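Local coordinates for lysosome-associated membrane glycoprotein 1 (PDB 5GV0), which is a heavily glycosylated lysosomal membrane protein whose luminal domains probably mediate its assembly, at residues S139-A144 / G153-C158. Numbering follows the deposited sequence.
Sequences SVQVQA and GSVEEC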
loop_
_atom_site.group_PDB
_atom_site.type_symbol
_atom_site.label_atom_id
_atom_site.label_comp_id
_atom_site.label_asym_id
_atom_site.label_seq_id
_atom_site.Cartn_x
_atom_site.Cartn_y
_atom_site.Cartn_z
ATOM N N SER A 139 4.869 9.395 -0.333
ATOM C CA SER A 139 3.922 10.344 0.242
ATOM C C SER A 139 2.539 9.722 0.189
ATOM O O SER A 139 2.288 8.822 -0.616
ATOM C CB SER A 139 3.939 11.682 -0.495
ATOM O OG SER A 139 3.377 11.552 -1.784
ATOM N N VAL A 140 1.640 10.185 1.049
ATOM C CA VAL A 140 0.349 9.531 1.139
ATOM C C VAL A 140 -0.703 10.394 1.807
ATOM O O VAL A 140 -0.432 11.083 2.789
ATOM C CB VAL A 140 0.472 8.191 1.908
ATOM C CG1 VAL A 140 1.104 8.414 3.290
ATOM C CG2 VAL A 140 -0.868 7.483 2.028
ATOM N N GLN A 141 -1.898 10.372 1.236
ATOM C CA GLN A 141 -3.100 10.676 1.994
ATOM C C GLN A 141 -4.023 9.487 1.768
ATOM O O GLN A 141 -4.232 9.078 0.622
ATOM C CB GLN A 141 -3.739 11.996 1.563
ATOM C CG GLN A 141 -4.931 12.379 2.442
ATOM C CD GLN A 141 -5.367 13.811 2.260
ATOM O OE1 GLN A 141 -4.948 14.494 1.319
ATOM N NE2 GLN A 141 -6.224 14.282 3.163
ATOM N N VAL A 142 -4.534 8.894 2.845
ATOM C CA VAL A 142 -5.306 7.668 2.698
ATOM C C VAL A 142 -6.384 7.564 3.772
ATOM O O VAL A 142 -6.217 8.025 4.906
ATOM C CB VAL A 142 -4.377 6.417 2.716
ATOM C CG1 VAL A 142 -3.699 6.250 4.069
ATOM C CG2 VAL A 142 -5.151 5.159 2.338
ATOM N N GLN A 143 -7.511 6.980 3.393
ATOM C CA GLN A 143 -8.620 6.791 4.316
ATOM C C GLN A 143 -9.373 5.510 3.972
ATOM O O GLN A 143 -9.759 5.308 2.813
ATOM C CB GLN A 143 -9.547 8.000 4.268
ATOM C CG GLN A 143 -10.695 7.950 5.273
ATOM C CD GLN A 143 -11.431 9.270 5.332
ATOM O OE1 GLN A 143 -10.854 10.320 5.049
ATOM N NE2 GLN A 143 -12.717 9.229 5.687
ATOM N N ALA A 144 -9.567 4.650 4.968
ATOM C CA ALA A 144 -10.221 3.366 4.773
ATOM C C ALA A 144 -11.447 3.220 5.671
ATOM O O ALA A 144 -11.495 3.786 6.772
ATOM C CB ALA A 144 -9.232 2.224 5.033
ATOM N N GLY A 153 -11.690 12.863 5.065
ATOM C CA GLY A 153 -11.974 13.529 6.321
ATOM C C GLY A 153 -10.786 14.353 6.781
ATOM O O GLY A 153 -9.747 14.412 6.116
ATOM N N SER A 154 -10.931 14.990 7.935
ATOM C CA SER A 154 -9.886 15.856 8.461
ATOM C C SER A 154 -8.554 15.132 8.615
ATOM O O SER A 154 -8.501 13.945 8.950
ATOM C CB SER A 154 -10.314 16.434 9.800
ATOM O OG SER A 154 -11.481 17.207 9.634
ATOM N N VAL A 155 -7.483 15.868 8.364
ATOM C CA VAL A 155 -6.149 15.293 8.255
ATOM C C VAL A 155 -5.459 15.028 9.593
ATOM O O VAL A 155 -5.385 15.904 10.459
ATOM C CB VAL A 155 -5.240 16.216 7.416
ATOM C CG1 VAL A 155 -3.783 15.808 7.539
ATOM C CG2 VAL A 155 -5.683 16.204 5.960
ATOM N N GLU A 156 -4.957 13.806 9.750
ATOM C CA GLU A 156 -4.030 13.489 10.825
ATOM C C GLU A 156 -2.657 13.357 10.195
ATOM O O GLU A 156 -2.362 12.370 9.526
ATOM C CB GLU A 156 -4.439 12.210 11.560
ATOM C CG GLU A 156 -5.846 12.292 12.131
ATOM C CD GLU A 156 -6.197 11.153 13.064
ATOM O OE1 GLU A 156 -5.531 10.095 13.018
ATOM O OE2 GLU A 156 -7.145 11.326 13.854
ATOM N N GLU A 157 -1.824 14.371 10.382
ATOM C CA GLU A 157 -0.535 14.426 9.707
ATOM C C GLU A 157 0.550 13.782 10.556
ATOM O O GLU A 157 0.625 14.026 11.762
ATOM C CB GLU A 157 -0.171 15.874 9.383
ATOM C CG GLU A 157 0.988 16.020 8.407
ATOM C CD GLU A 157 1.046 17.399 7.767
ATOM O OE1 GLU A 157 0.532 18.364 8.371
ATOM O OE2 GLU A 157 1.600 17.517 6.653
ATOM N N CYS A 158 1.387 12.960 9.926
ATOM C CA CYS A 158 2.506 12.327 10.619
ATOM C C CYS A 158 3.376 13.379 11.308
ATOM O O CYS A 158 3.594 14.467 10.779
ATOM C CB CYS A 158 3.341 11.493 9.648
ATOM S SG CYS A 158 4.152 12.440 8.336
#
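Q143 reaches G153 through its side-chain amide, the only hydrogen bond between strand 140-144 and segment 153-158. Its CB already leans toward segment 153-158, but neither CB nor CG touches it; CG lies anti to the backbone N (chi1 -176°), and the chain stays extended beyond it, so the amide is carried out from the strand. CD comes to 3.6 Å from G153 N. OE1 makes the bond itself, accepting from G153 N at 2.7 Å. The N-H...O angle of 171° makes this nearly straight, and the C=O...N angle of 131°, with the donor in the carbonyl plane, places it on a lone pair. On the other branch NE2 donates to K146 O, so both ends of the amide are used, which settles its flip and holds it in place.

Two residues back on the same face, Q141 is likewise extended, and its NE2 packs against CG2 of V155 at 3.4 Å, the two side chains crossing at about a right angle. This is a van der Waals contact; the polar partner of NE2 is S118 OG, which also bonds G153 O.

S118 thus bridges the two segments from the strand between them. Strand 118-121 runs antiparallel to 140-144 and parallel to 155-157, and the CA atoms of Q141 and V155 remain 8.4 Å apart, too far for direct strand pairing. The C121-C158 disulfide ties the end of strand 118-121 to the residue just after strand 155-157. On the far side of 140-144 runs strand 14-30, while V142 and A144 pack against F73 of the second sheet, within the beta-prism fold known for LAMP luminal domains.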